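Local coordinates for accelerated cell death 11 (Arabidopsis thaliana, PDB 4NT1), which selectively transfers ceramide-1-phosphate and phytoceramide-1-phosphate between membranes, using the all-helical fold of the glycolipid transfer protein family, at residues 51-54 against 55-58; 144-147 against 148-152; 79-82 against 83-87; 31-34 against 35-38; 112-115 against 116-120. All blocks are in the same frame, centred on the assembly; numbering follows the deposited sequence.

In the fold
The five contacts fall into two groups of the all-helical GLTP fold. The centres of interactions 1 and 2 lie 12 Å apart, and the ring of Phe-57 meets that of His-144, a residue that binds the ceramide-1-phosphate lipid. Interaction 5, on helix 98-121, meets interaction 1 where Leu-115 packs on Leu-51. On the opposite side of the chain's centre from interaction 1, interactions 3 and 4 also touch, with Leu-79 against Val-32, Val-34 and Phe-37; the sodium ion lies at interaction 4. Interactions 1 and 3 are about 17 Å apart at their nearest atoms. Asp-86 of interaction 3 approaches Arg-100 of the lipid site, the side chains about 7 Å apart.

Interaction 1. Residues 51-54 against 55-58; sequences LGIA and FKFA
Leu-51 and Phe-55 form the tight half of this turn. The Leu-51 CD1 methyl sits over one face of the Phe-55 ring, 3.9 Å from its centroid and displaced toward the rim, a CH-pi contact. Leu-51 CB closes on Phe-55 CD1 at 3.5 Å, and Ala-54 CB lies 3.7 Å from that same Phe-55 CD1. Phe-55 CG stands anti to its own carbonyl carbon (chi1 -66°), which swings the ring back beneath the preceding turn, where Met-111 of helix 98-121, Met-156 and Leu-159 also meet it. The backbone is pinned by two i to i+3 bonds: Phe-55 N to Gly-52 O at 3.0 Å, and Lys-56 N to Ile-53 O at 3.1 Å.

The opposite character prevails at Ile-53 and Lys-56. These exposed side chains run side by side, Ile-53 CD1 3.6 Å from Lys-56 CD, while the extended lysine carries its amine away. A water bridges the next step, donating to Ala-54 O at 2.8 Å and accepting from Phe-57 N; it lies in the plane of the Phe-57 ring, at its edge. Gly-52, with positive phi, takes the chain out of helical geometry after helix 34-51, and a short 3-10 turn redirects it into helix 57-63: a helix-to-helix connection of the GLTP fold, delivering Phe-57 edge-to-face onto His-144 of the ceramide-1-phosphate binding site.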
loop_
_atom_site.group_PDB
_atom_site.type_symbol
_atom_site.label_atom_id
_atom_site.label_comp_id
_atom_site.label_asym_id
_atom_site.label_seq_id
_atom_site.Cartn_x
_atom_site.Cartn_y
_atom_site.Cartn_z
ATOM N N LEU A 51 8.726 9.649 -3.794
ATOM C CA LEU A 51 9.207 10.121 -2.495
ATOM C C LEU A 51 10.733 10.157 -2.386
ATOM O O LEU A 51 11.285 10.786 -1.479
ATOM C CB LEU A 51 8.632 9.266 -1.368
ATOM C CG LEU A 51 7.107 9.235 -1.326
ATOM C CD1 LEU A 51 6.622 8.326 -0.204
ATOM C CD2 LEU A 51 6.582 10.648 -1.143
ATOM N N GLY A 52 11.414 9.475 -3.301
ATOM C CA GLY A 52 12.864 9.531 -3.342
ATOM C C GLY A 52 13.596 8.445 -2.580
ATOM O O GLY A 52 13.017 7.432 -2.177
ATOM N N ILE A 53 14.887 8.673 -2.369
ATOM C CA ILE A 53 15.780 7.645 -1.844
ATOM C C ILE A 53 15.414 7.105 -0.457
ATOM O O ILE A 53 15.747 5.975 -0.123
ATOM C CB ILE A 53 17.256 8.128 -1.876
ATOM C CG1 ILE A 53 18.186 7.061 -1.299
ATOM C CG2 ILE A 53 17.412 9.452 -1.130
ATOM C CD1 ILE A 53 18.237 5.791 -2.127
ATOM N N ALA A 54 14.708 7.896 0.347
ATOM C CA ALA A 54 14.303 7.420 1.667
ATOM C C ALA A 54 13.528 6.113 1.526
ATOM O O ALA A 54 13.587 5.238 2.389
ATOM C CB ALA A 54 13.468 8.462 2.397
ATOM N N PHE A 55 12.804 5.995 0.420
ATOM C CA PHE A 55 11.893 4.873 0.214
ATOM C C PHE A 55 12.377 3.858 -0.815
ATOM O O PHE A 55 11.580 3.113 -1.383
ATOM C CB PHE A 55 10.482 5.391 -0.107
ATOM C CG PHE A 55 9.860 6.117 1.047
ATOM C CD1 PHE A 55 10.093 7.469 1.235
ATOM C CD2 PHE A 55 9.097 5.432 1.978
ATOM C CE1 PHE A 55 9.555 8.139 2.319
ATOM C CE2 PHE A 55 8.545 6.088 3.062
ATOM C CZ PHE A 55 8.777 7.454 3.237
ATOM N N LYS A 56 13.690 3.800 -1.018
ATOM C CA LYS A 56 14.281 2.775 -1.878
ATOM C C LYS A 56 13.906 1.358 -1.437
ATOM O O LYS A 56 13.791 0.459 -2.274
ATOM C CB LYS A 56 15.798 2.943 -1.926
ATOM C CG LYS A 56 16.529 1.936 -2.796
ATOM C CD LYS A 56 18.003 2.325 -2.904
ATOM C CE LYS A 56 18.879 1.127 -3.264
ATOM N NZ LYS A 56 20.322 1.502 -3.356
ATOM N N PHE A 57 13.708 1.162 -0.134
ATOM C CA PHE A 57 13.356 -0.153 0.407
ATOM C C PHE A 57 12.082 -0.692 -0.233
ATOM O O PHE A 57 11.889 -1.903 -0.352
ATOM C CB PHE A 57 13.183 -0.107 1.940
ATOM C CG PHE A 57 11.929 0.609 2.402
ATOM C CD1 PHE A 57 10.716 -0.066 2.483
ATOM C CD2 PHE A 57 11.967 1.947 2.767
ATOM C CE1 PHE A 57 9.565 0.592 2.898
ATOM C CE2 PHE A 57 10.822 2.609 3.185
ATOM C CZ PHE A 57 9.618 1.926 3.253
ATOM N N ALA A 58 11.205 0.220 -0.627
ATOM C CA ALA A 58 9.901 -0.165 -1.143
ATOM C C ALA A 58 10.011 -0.850 -2.499
ATOM O O ALA A 58 9.088 -1.539 -2.930
ATOM C CB ALA A 58 9.017 1.062 -1.239
HETATM O O HOH W 1 15.300 3.065 1.849
#

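Interaction 2. Residues 144-147 against 148-152; sequences HGWA and IRKAV
Residues 144-152 run from an extended His-144 through Gly-145, the N-cap, into helix 146-155. Arg-149 N bonds to Gly-145 O at 3.1 Å, and Lys-150 N and Ala-151 N follow to Trp-146 O and Ala-147 O; Ile-148 N also reaches Gly-145 O, but weakly. The Arg-149 side chain folds back past the helix start through a bend at chi3 (-64°) and gives NH1 to His-144 O at 2.7 Å. The acceptor lies in the guanidinium plane, although the N-H...O angle of 134° is far from straight. One guanidinium face rests on Trp-146 CA, and NH2 sits at the edge of the indole, in its plane, the two planes being 73° apart. Lys-150 crosses the six-membered part of that indole, bringing NZ to 3.5 Å from Trp-146 CH2. On the other flank Ile-148 CG2 lies over one face of the imidazole, 3.8 Å from the His-144 centroid, a CH-pi contact; the two side chains cross at about a right angle. His-144 ND1 pairs with Tyr-136 OH and NE2 with Asp-61 OD2. The arginine therefore holds the backbone, the isoleucine methyl backs the ring, and both nitrogens are engaged, which probably fixes the orientation of this lipid-binding histidine.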
loop_
_atom_site.group_PDB
_atom_site.type_symbol
_atom_site.label_atom_id
_atom_site.label_comp_id
_atom_site.label_asym_id
_atom_site.label_seq_id
_atom_site.Cartn_x
_atom_site.Cartn_y
_atom_site.Cartn_z
ATOM N N HIS A 144 11.530 -3.396 10.100
ATOM C CA HIS A 144 12.842 -3.109 9.531
ATOM C C HIS A 144 13.937 -3.138 10.583
ATOM O O HIS A 144 13.754 -2.635 11.681
ATOM C CB HIS A 144 12.839 -1.725 8.890
ATOM C CG HIS A 144 12.263 -1.693 7.511
ATOM N ND1 HIS A 144 11.911 -0.519 6.881
ATOM C CD2 HIS A 144 11.995 -2.687 6.633
ATOM C CE1 HIS A 144 11.445 -0.792 5.674
ATOM N NE2 HIS A 144 11.486 -2.100 5.499
ATOM N N GLY A 145 15.081 -3.718 10.233
ATOM C CA GLY A 145 16.240 -3.713 11.108
ATOM C C GLY A 145 16.783 -2.306 11.272
ATOM O O GLY A 145 16.533 -1.436 10.438
ATOM N N TRP A 146 17.532 -2.079 12.349
ATOM C CA TRP A 146 18.050 -0.747 12.645
ATOM C C TRP A 146 18.796 -0.089 11.490
ATOM O O TRP A 146 18.602 1.093 11.224
ATOM C CB TRP A 146 18.938 -0.742 13.896
ATOM C CG TRP A 146 19.572 0.601 14.065
ATOM C CD1 TRP A 146 18.977 1.730 14.545
ATOM C CD2 TRP A 146 20.908 0.968 13.712
ATOM N NE1 TRP A 146 19.864 2.778 14.524
ATOM C CE2 TRP A 146 21.060 2.336 14.019
ATOM C CE3 TRP A 146 21.999 0.271 13.178
ATOM C CZ2 TRP A 146 22.255 3.020 13.809
ATOM C CZ3 TRP A 146 23.183 0.953 12.966
ATOM C CH2 TRP A 146 23.301 2.316 13.280
ATOM N N ALA A 147 19.648 -0.840 10.800
ATOM C CA ALA A 147 20.429 -0.265 9.706
ATOM C C ALA A 147 19.543 0.259 8.570
ATOM O O ALA A 147 19.874 1.253 7.925
ATOM C CB ALA A 147 21.446 -1.272 9.179
ATOM N N ILE A 148 18.422 -0.412 8.323
ATOM C CA ILE A 148 17.469 0.082 7.330
ATOM C C ILE A 148 16.796 1.369 7.820
ATOM O O ILE A 148 16.691 2.340 7.074
ATOM C CB ILE A 148 16.386 -0.955 6.992
ATOM C CG1 ILE A 148 17.031 -2.236 6.438
ATOM C CG2 ILE A 148 15.386 -0.354 6.004
ATOM C CD1 ILE A 148 17.976 -1.989 5.292
ATOM N N ARG A 149 16.354 1.369 9.073
ATOM C CA ARG A 149 15.722 2.551 9.671
ATOM C C ARG A 149 16.643 3.771 9.582
ATOM O O ARG A 149 16.202 4.876 9.243
ATOM C CB ARG A 149 15.334 2.282 11.133
ATOM C CG ARG A 149 14.420 1.072 11.313
ATOM C CD ARG A 149 13.656 1.084 12.633
ATOM N NE ARG A 149 14.516 1.008 13.817
ATOM C CZ ARG A 149 14.953 -0.123 14.369
ATOM N NH1 ARG A 149 14.637 -1.298 13.835
ATOM N NH2 ARG A 149 15.720 -0.082 15.456
ATOM N N LYS A 150 17.924 3.574 9.881
ATOM C CA LYS A 150 18.888 4.669 9.781
ATOM C C LYS A 150 18.964 5.202 8.354
ATOM O O LYS A 150 18.937 6.410 8.132
ATOM C CB LYS A 150 20.281 4.232 10.261
ATOM C CG LYS A 150 21.319 5.345 10.173
ATOM C CD LYS A 150 22.652 4.956 10.824
ATOM C CE LYS A 150 23.481 4.051 9.916
ATOM N NZ LYS A 150 24.855 3.794 10.459
ATOM N N ALA A 151 19.059 4.298 7.385
ATOM C CA ALA A 151 19.141 4.700 5.984
ATOM C C ALA A 151 17.930 5.536 5.566
ATOM O O ALA A 151 18.067 6.529 4.847
ATOM C CB ALA A 151 19.277 3.478 5.092
ATOM N N VAL A 152 16.747 5.121 6.013
ATOM C CA VAL A 152 15.509 5.837 5.703
ATOM C C VAL A 152 15.588 7.267 6.233
ATOM O O VAL A 152 15.354 8.230 5.504
ATOM C CB VAL A 152 14.285 5.098 6.290
ATOM C CG1 VAL A 152 13.039 5.980 6.273
ATOM C CG2 VAL A 152 14.047 3.781 5.525
#

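Interaction 3. Residues 79-82 against 83-87; sequences LVVM and MDKDI
Leu-79 O takes the N-H of Met-83 at 2.9 Å, and the first carbons of the methionine follow it: Met-83 CG lies 3.5 Å from Leu-79 O. The thioether then bends at chi3 (73°) and leaves the turn. Val-80 O accepts from Asp-84 N at 2.9 Å. Here the two side chains lie alongside each other, pointing the same way, with the Val-80 CG1 methyl 3.6 Å from Asp-84 OD2. The regular i to i+4 ladder marks this as the opening of helix 79-88, an amphipathic element of the GLTP fold that turns its leucine and methionines toward helices 34-51, 98-121 and 173-199. Val-81 O, on the exposed flank, accepts from Lys-85 N at 3.0 Å; Val-81 CG1 runs beside the lysine, 4.1 Å from Lys-85 CD, before bends at chi3 and chi4 carry the amine off. Met-82 returns to the interior, its thioether near Val-34 and Ile-76 and its CE only loosely beside Met-83 CG at 4.5 Å. The last bond between the two segments is weak, Asp-86 N lying 3.4 Å from Met-82 O. The aspartate's carboxylate OD2 is hydrogen-bonded to Thr-99 OG1, on the helix that carries Arg-100 of the ceramide-1-phosphate site.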
loop_
_atom_site.group_PDB
_atom_site.type_symbol
_atom_site.label_atom_id
_atom_site.label_comp_id
_atom_site.label_asym_id
_atom_site.label_seq_id
_atom_site.Cartn_x
_atom_site.Cartn_y
_atom_site.Cartn_z
ATOM N N LEU A 79 -8.626 -13.761 -3.377
ATOM C CA LEU A 79 -7.676 -13.723 -2.270
ATOM C C LEU A 79 -7.929 -14.837 -1.264
ATOM O O LEU A 79 -6.987 -15.431 -0.738
ATOM C CB LEU A 79 -7.677 -12.354 -1.570
ATOM C CG LEU A 79 -7.147 -11.168 -2.379
ATOM C CD1 LEU A 79 -7.310 -9.864 -1.617
ATOM C CD2 LEU A 79 -5.680 -11.361 -2.772
ATOM N N VAL A 80 -9.202 -15.122 -1.000
ATOM C CA VAL A 80 -9.565 -16.203 -0.079
ATOM C C VAL A 80 -9.060 -17.556 -0.576
ATOM O O VAL A 80 -8.437 -18.310 0.172
ATOM C CB VAL A 80 -11.091 -16.254 0.155
ATOM C CG1 VAL A 80 -11.505 -17.603 0.737
ATOM C CG2 VAL A 80 -11.516 -15.110 1.066
ATOM N N VAL A 81 -9.331 -17.862 -1.838
ATOM C CA VAL A 81 -8.870 -19.113 -2.427
ATOM C C VAL A 81 -7.351 -19.201 -2.387
ATOM O O VAL A 81 -6.793 -20.240 -2.032
ATOM C CB VAL A 81 -9.414 -19.289 -3.867
ATOM C CG1 VAL A 81 -8.670 -20.386 -4.619
ATOM C CG2 VAL A 81 -10.912 -19.580 -3.818
ATOM N N MET A 82 -6.695 -18.091 -2.719
ATOM C CA MET A 82 -5.240 -18.005 -2.715
ATOM C C MET A 82 -4.682 -18.367 -1.338
ATOM O O MET A 82 -3.773 -19.194 -1.218
ATOM C CB MET A 82 -4.821 -16.583 -3.091
ATOM C CG MET A 82 -3.353 -16.390 -3.389
ATOM S SD MET A 82 -2.981 -14.647 -3.706
ATOM C CE MET A 82 -2.978 -14.009 -2.027
ATOM N N MET A 83 -5.235 -17.757 -0.297
ATOM C CA MET A 83 -4.761 -18.013 1.061
ATOM C C MET A 83 -5.106 -19.410 1.541
ATOM O O MET A 83 -4.295 -20.049 2.216
ATOM C CB MET A 83 -5.286 -16.960 2.039
ATOM C CG MET A 83 -4.628 -15.622 1.826
ATOM S SD MET A 83 -5.290 -14.361 2.908
ATOM C CE MET A 83 -4.564 -14.847 4.479
ATOM N N ASP A 84 -6.301 -19.887 1.210
ATOM C CA ASP A 84 -6.696 -21.233 1.621
ATOM C C ASP A 84 -5.712 -22.277 1.066
ATOM O O ASP A 84 -5.370 -23.239 1.753
ATOM C CB ASP A 84 -8.126 -21.557 1.168
ATOM C CG ASP A 84 -9.199 -20.900 2.045
ATOM O OD1 ASP A 84 -8.884 -20.436 3.159
ATOM O OD2 ASP A 84 -10.367 -20.875 1.613
ATOM N N LYS A 85 -5.256 -22.098 -0.173
ATOM C CA LYS A 85 -4.312 -23.066 -0.748
ATOM C C LYS A 85 -2.961 -23.059 -0.023
ATOM O O LYS A 85 -2.314 -24.107 0.111
ATOM C CB LYS A 85 -4.138 -22.851 -2.257
ATOM C CG LYS A 85 -5.430 -23.093 -3.053
ATOM C CD LYS A 85 -5.291 -22.618 -4.493
ATOM C CE LYS A 85 -4.532 -23.612 -5.338
ATOM N NZ LYS A 85 -5.305 -24.880 -5.522
ATOM N N ASP A 86 -2.538 -21.886 0.449
ATOM C CA ASP A 86 -1.308 -21.815 1.242
ATOM C C ASP A 86 -1.495 -22.482 2.604
ATOM O O ASP A 86 -0.577 -23.111 3.124
ATOM C CB ASP A 86 -0.852 -20.367 1.444
ATOM C CG ASP A 86 -0.086 -19.824 0.251
ATOM O OD1 ASP A 86 0.439 -20.632 -0.549
ATOM O OD2 ASP A 86 0.018 -18.586 0.131
ATOM N N ILE A 87 -2.679 -22.322 3.191
ATOM C CA ILE A 87 -2.976 -22.964 4.474
ATOM C C ILE A 87 -2.987 -24.491 4.314
ATOM O O ILE A 87 -2.469 -25.226 5.160
ATOM C CB ILE A 87 -4.326 -22.469 5.057
ATOM C CG1 ILE A 87 -4.236 -20.978 5.413
ATOM C CG2 ILE A 87 -4.702 -23.279 6.287
ATOM C CD1 ILE A 87 -5.598 -20.308 5.688
#

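Interaction 4. Residues 31-34 against 35-38; sequences EVPV and TQFS. With NA (sodium ion), chain E.
Thr-35 binds the sodium ion through OG1 at 2.6 Å, and a water 2.3 Å from the same ion accepts from Thr-35 N at 3.0 Å. With the hydroxyl beside the backbone N (chi1 -60°), side chain and amide face the same ion, one directly and one through water. A second water and the carbonyl oxygens of Ser-73 and Ile-76 complete the ligands found. Behind the site, helix 34-51 begins at the N-cap Pro-33: Phe-37 N bonds to Pro-33 O at 3.0 Å, and Ser-38 N to Val-34 O at 2.8 Å. Ser-38 OG lies within 3.1 Å of Val-34 O and 3.0 Å of Thr-35 O, two acceptors for its one proton. Farther out, Val-32 CG1 touches Phe-37 CB at 3.9 Å, the two side chains crossing at a slant. The Pro-33 ring lies alongside Gln-36, its CG near Gln-36 OE1. Val-34 turns from this pair toward Leu-79 and Met-82 of the neighbouring helix. The five ligands seen are neutral oxygens, so the ion is probably held by their dipoles, and its shared coordination ties the first turn of helix 34-51 to the 73-76 region.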
loop_
_atom_site.group_PDB
_atom_site.type_symbol
_atom_site.label_atom_id
_atom_site.label_comp_id
_atom_site.label_asym_id
_atom_site.label_seq_id
_atom_site.Cartn_x
_atom_site.Cartn_y
_atom_site.Cartn_z
ATOM N N GLU A 31 -15.903 -11.154 -2.844
ATOM C CA GLU A 31 -14.849 -11.946 -3.467
ATOM C C GLU A 31 -13.902 -10.995 -4.173
ATOM O O GLU A 31 -14.281 -10.337 -5.143
ATOM C CB GLU A 31 -15.437 -12.927 -4.474
ATOM C CG GLU A 31 -16.267 -14.033 -3.851
ATOM C CD GLU A 31 -16.667 -15.084 -4.869
ATOM O OE1 GLU A 31 -17.636 -14.847 -5.621
ATOM O OE2 GLU A 31 -15.999 -16.137 -4.928
ATOM N N VAL A 32 -12.681 -10.892 -3.657
ATOM C CA VAL A 32 -11.700 -9.998 -4.239
ATOM C C VAL A 32 -10.859 -10.750 -5.263
ATOM O O VAL A 32 -10.091 -11.654 -4.902
ATOM C CB VAL A 32 -10.779 -9.413 -3.174
ATOM C CG1 VAL A 32 -9.780 -8.452 -3.819
ATOM C CG2 VAL A 32 -11.589 -8.729 -2.069
ATOM N N PRO A 33 -11.013 -10.398 -6.548
ATOM C CA PRO A 33 -10.247 -11.084 -7.589
ATOM C C PRO A 33 -8.786 -10.707 -7.483
ATOM O O PRO A 33 -8.470 -9.544 -7.210
ATOM C CB PRO A 33 -10.838 -10.526 -8.889
ATOM C CG PRO A 33 -12.170 -9.962 -8.508
ATOM C CD PRO A 33 -11.999 -9.457 -7.111
ATOM N N VAL A 34 -7.902 -11.679 -7.674
ATOM C CA VAL A 34 -6.491 -11.412 -7.458
ATOM C C VAL A 34 -5.924 -10.528 -8.561
ATOM O O VAL A 34 -5.100 -9.654 -8.296
ATOM C CB VAL A 34 -5.668 -12.716 -7.281
ATOM C CG1 VAL A 34 -4.215 -12.387 -6.956
ATOM C CG2 VAL A 34 -6.270 -13.560 -6.168
ATOM N N THR A 35 -6.384 -10.739 -9.791
ATOM C CA THR A 35 -5.921 -9.933 -10.915
ATOM C C THR A 35 -6.297 -8.475 -10.670
ATOM O O THR A 35 -5.426 -7.608 -10.660
ATOM C CB THR A 35 -6.475 -10.444 -12.268
ATOM O OG1 THR A 35 -6.045 -11.792 -12.477
ATOM C CG2 THR A 35 -5.980 -9.578 -13.438
ATOM N N GLN A 36 -7.582 -8.210 -10.432
ATOM C CA GLN A 36 -8.027 -6.833 -10.156
ATOM C C GLN A 36 -7.264 -6.186 -9.003
ATOM O O GLN A 36 -6.804 -5.039 -9.109
ATOM C CB GLN A 36 -9.521 -6.794 -9.834
ATOM C CG GLN A 36 -10.027 -5.387 -9.540
ATOM C CD GLN A 36 -11.545 -5.316 -9.538
ATOM O OE1 GLN A 36 -12.227 -6.290 -9.888
ATOM N NE2 GLN A 36 -12.085 -4.170 -9.133
ATOM N N PHE A 37 -7.168 -6.912 -7.890
ATOM C CA PHE A 37 -6.443 -6.431 -6.713
ATOM C C PHE A 37 -4.987 -6.106 -7.042
ATOM O O PHE A 37 -4.496 -5.021 -6.732
ATOM C CB PHE A 37 -6.512 -7.478 -5.609
ATOM C CG PHE A 37 -5.661 -7.164 -4.408
ATOM C CD1 PHE A 37 -6.103 -6.269 -3.444
ATOM C CD2 PHE A 37 -4.425 -7.773 -4.245
ATOM C CE1 PHE A 37 -5.321 -5.976 -2.336
ATOM C CE2 PHE A 37 -3.632 -7.482 -3.135
ATOM C CZ PHE A 37 -4.083 -6.589 -2.180
ATOM N N SER A 38 -4.294 -7.035 -7.691
ATOM C CA SER A 38 -2.868 -6.819 -7.949
ATOM C C SER A 38 -2.639 -5.633 -8.895
ATOM O O SER A 38 -1.705 -4.842 -8.705
ATOM C CB SER A 38 -2.193 -8.101 -8.456
ATOM O OG SER A 38 -2.677 -8.467 -9.740
HETATM NA NA NA E . -6.929 -14.228 -12.098
HETATM O O HOH W 2 -8.182 -13.004 -10.577
HETATM O O HOH W 3 -9.368 -15.511 -12.131
#

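Interaction 5. Residues 112-115 against 116-120; sequences VKVL and FEQII
Val-112 presents its CG1 methyl to one face of the Phe-116 ring, 3.9 Å from the centroid and 14° off the normal, a CH-pi contact displaced toward the rim near CZ. The pair lie side by side; with Phe-116 CG anti to the carbonyl carbon (chi1 -76°), the ring extends back along the helix toward the valine. A turn further, Leu-115 and Ile-119 make the second apolar contact, with Leu-115 CG 4.0 Å from Ile-119 CD1. Val-114 CG1 rests at 4.0 Å on Gln-118 CG, the aliphatic part of the glutamine.

Charge enters on one flank alone: Lys-113 NZ and Glu-117 OE2 form a long salt bridge of 3.7 Å. The extended glutamate crosses the bent lysine, and OE2 also lies 3.9 Å from Lys-113 CE, so much of the meeting is between carboxylate and methylene groups.

Backbone bonding is the regular i to i+4 ladder, from Phe-116 N to Val-112 O at 2.9 Å through to Ile-119 N with Leu-115 O at the same length.

Around these turns, Val-112 meets helix 34-51, Val-114 and Gln-118 meet helix 129-139, and Phe-116 meets Tyr-183 and Val-184 of helix 173-199. Packed against three other helices, helix 98-121 is a core helix of the all-helical GLTP fold.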
loop_
_atom_site.group_PDB
_atom_site.type_symbol
_atom_site.label_atom_id
_atom_site.label_comp_id
_atom_site.label_asym_id
_atom_site.label_seq_id
_atom_site.Cartn_x
_atom_site.Cartn_y
_atom_site.Cartn_z
ATOM N N VAL A 112 0.778 4.061 2.478
ATOM C CA VAL A 112 0.258 5.103 1.599
ATOM C C VAL A 112 -0.986 5.731 2.224
ATOM O O VAL A 112 -1.133 6.953 2.224
ATOM C CB VAL A 112 -0.012 4.597 0.166
ATOM C CG1 VAL A 112 -0.656 5.713 -0.689
ATOM C CG2 VAL A 112 1.291 4.125 -0.488
ATOM N N LYS A 113 -1.862 4.905 2.786
ATOM C CA LYS A 113 -3.029 5.433 3.484
ATOM C C LYS A 113 -2.640 6.438 4.577
ATOM O O LYS A 113 -3.226 7.514 4.667
ATOM C CB LYS A 113 -3.871 4.318 4.110
ATOM C CG LYS A 113 -5.118 4.849 4.825
ATOM C CD LYS A 113 -5.844 3.790 5.635
ATOM C CE LYS A 113 -5.220 3.602 6.991
ATOM N NZ LYS A 113 -6.275 3.513 8.038
ATOM N N VAL A 114 -1.666 6.080 5.415
ATOM C CA VAL A 114 -1.237 6.973 6.502
ATOM C C VAL A 114 -0.533 8.197 5.948
ATOM O O VAL A 114 -0.743 9.315 6.415
ATOM C CB VAL A 114 -0.303 6.262 7.508
ATOM C CG1 VAL A 114 0.220 7.257 8.569
ATOM C CG2 VAL A 114 -1.029 5.099 8.166
ATOM N N LEU A 115 0.312 7.983 4.946
ATOM C CA LEU A 115 0.941 9.100 4.258
ATOM C C LEU A 115 -0.104 10.132 3.806
ATOM O O LEU A 115 0.025 11.331 4.096
ATOM C CB LEU A 115 1.737 8.603 3.051
ATOM C CG LEU A 115 2.284 9.732 2.185
ATOM C CD1 LEU A 115 3.355 10.493 2.965
ATOM C CD2 LEU A 115 2.873 9.153 0.914
ATOM N N PHE A 116 -1.134 9.669 3.092
ATOM C CA PHE A 116 -2.203 10.551 2.627
ATOM C C PHE A 116 -2.951 11.238 3.783
ATOM O O PHE A 116 -3.213 12.444 3.743
ATOM C CB PHE A 116 -3.191 9.785 1.728
ATOM C CG PHE A 116 -2.671 9.510 0.339
ATOM C CD1 PHE A 116 -1.368 9.842 -0.018
ATOM C CD2 PHE A 116 -3.485 8.916 -0.615
ATOM C CE1 PHE A 116 -0.888 9.586 -1.302
ATOM C CE2 PHE A 116 -3.013 8.669 -1.901
ATOM C CZ PHE A 116 -1.718 9.005 -2.242
ATOM N N GLU A 117 -3.311 10.470 4.802
ATOM C CA GLU A 117 -3.959 11.036 5.979
ATOM C C GLU A 117 -3.100 12.162 6.553
ATOM O O GLU A 117 -3.605 13.214 6.952
ATOM C CB GLU A 117 -4.163 9.964 7.057
ATOM C CG GLU A 117 -5.330 9.013 6.807
ATOM C CD GLU A 117 -5.336 7.816 7.761
ATOM O OE1 GLU A 117 -4.265 7.474 8.300
ATOM O OE2 GLU A 117 -6.413 7.212 7.969
ATOM N N GLN A 118 -1.794 11.935 6.618
ATOM C CA GLN A 118 -0.911 12.905 7.256
ATOM C C GLN A 118 -0.684 14.136 6.387
ATOM O O GLN A 118 -0.550 15.250 6.909
ATOM C CB GLN A 118 0.418 12.266 7.664
ATOM C CG GLN A 118 0.270 11.233 8.783
ATOM C CD GLN A 118 -0.134 11.871 10.093
ATOM O OE1 GLN A 118 0.313 12.968 10.423
ATOM N NE2 GLN A 118 -1.003 11.199 10.840
ATOM N N ILE A 119 -0.637 13.941 5.073
ATOM C CA ILE A 119 -0.564 15.066 4.155
ATOM C C ILE A 119 -1.799 15.947 4.327
ATOM O O ILE A 119 -1.696 17.163 4.477
ATOM C CB ILE A 119 -0.425 14.605 2.695
ATOM C CG1 ILE A 119 0.970 14.003 2.470
ATOM C CG2 ILE A 119 -0.663 15.771 1.751
ATOM C CD1 ILE A 119 1.191 13.461 1.067
ATOM N N ILE A 120 -2.972 15.329 4.329
ATOM C CA ILE A 120 -4.208 16.084 4.528
ATOM C C ILE A 120 -4.206 16.818 5.870
ATOM O O ILE A 120 -4.536 18.009 5.942
ATOM C CB ILE A 120 -5.447 15.168 4.398
ATOM C CG1 ILE A 120 -5.546 14.646 2.963
ATOM C CG2 ILE A 120 -6.721 15.932 4.767
ATOM C CD1 ILE A 120 -6.412 13.395 2.806
#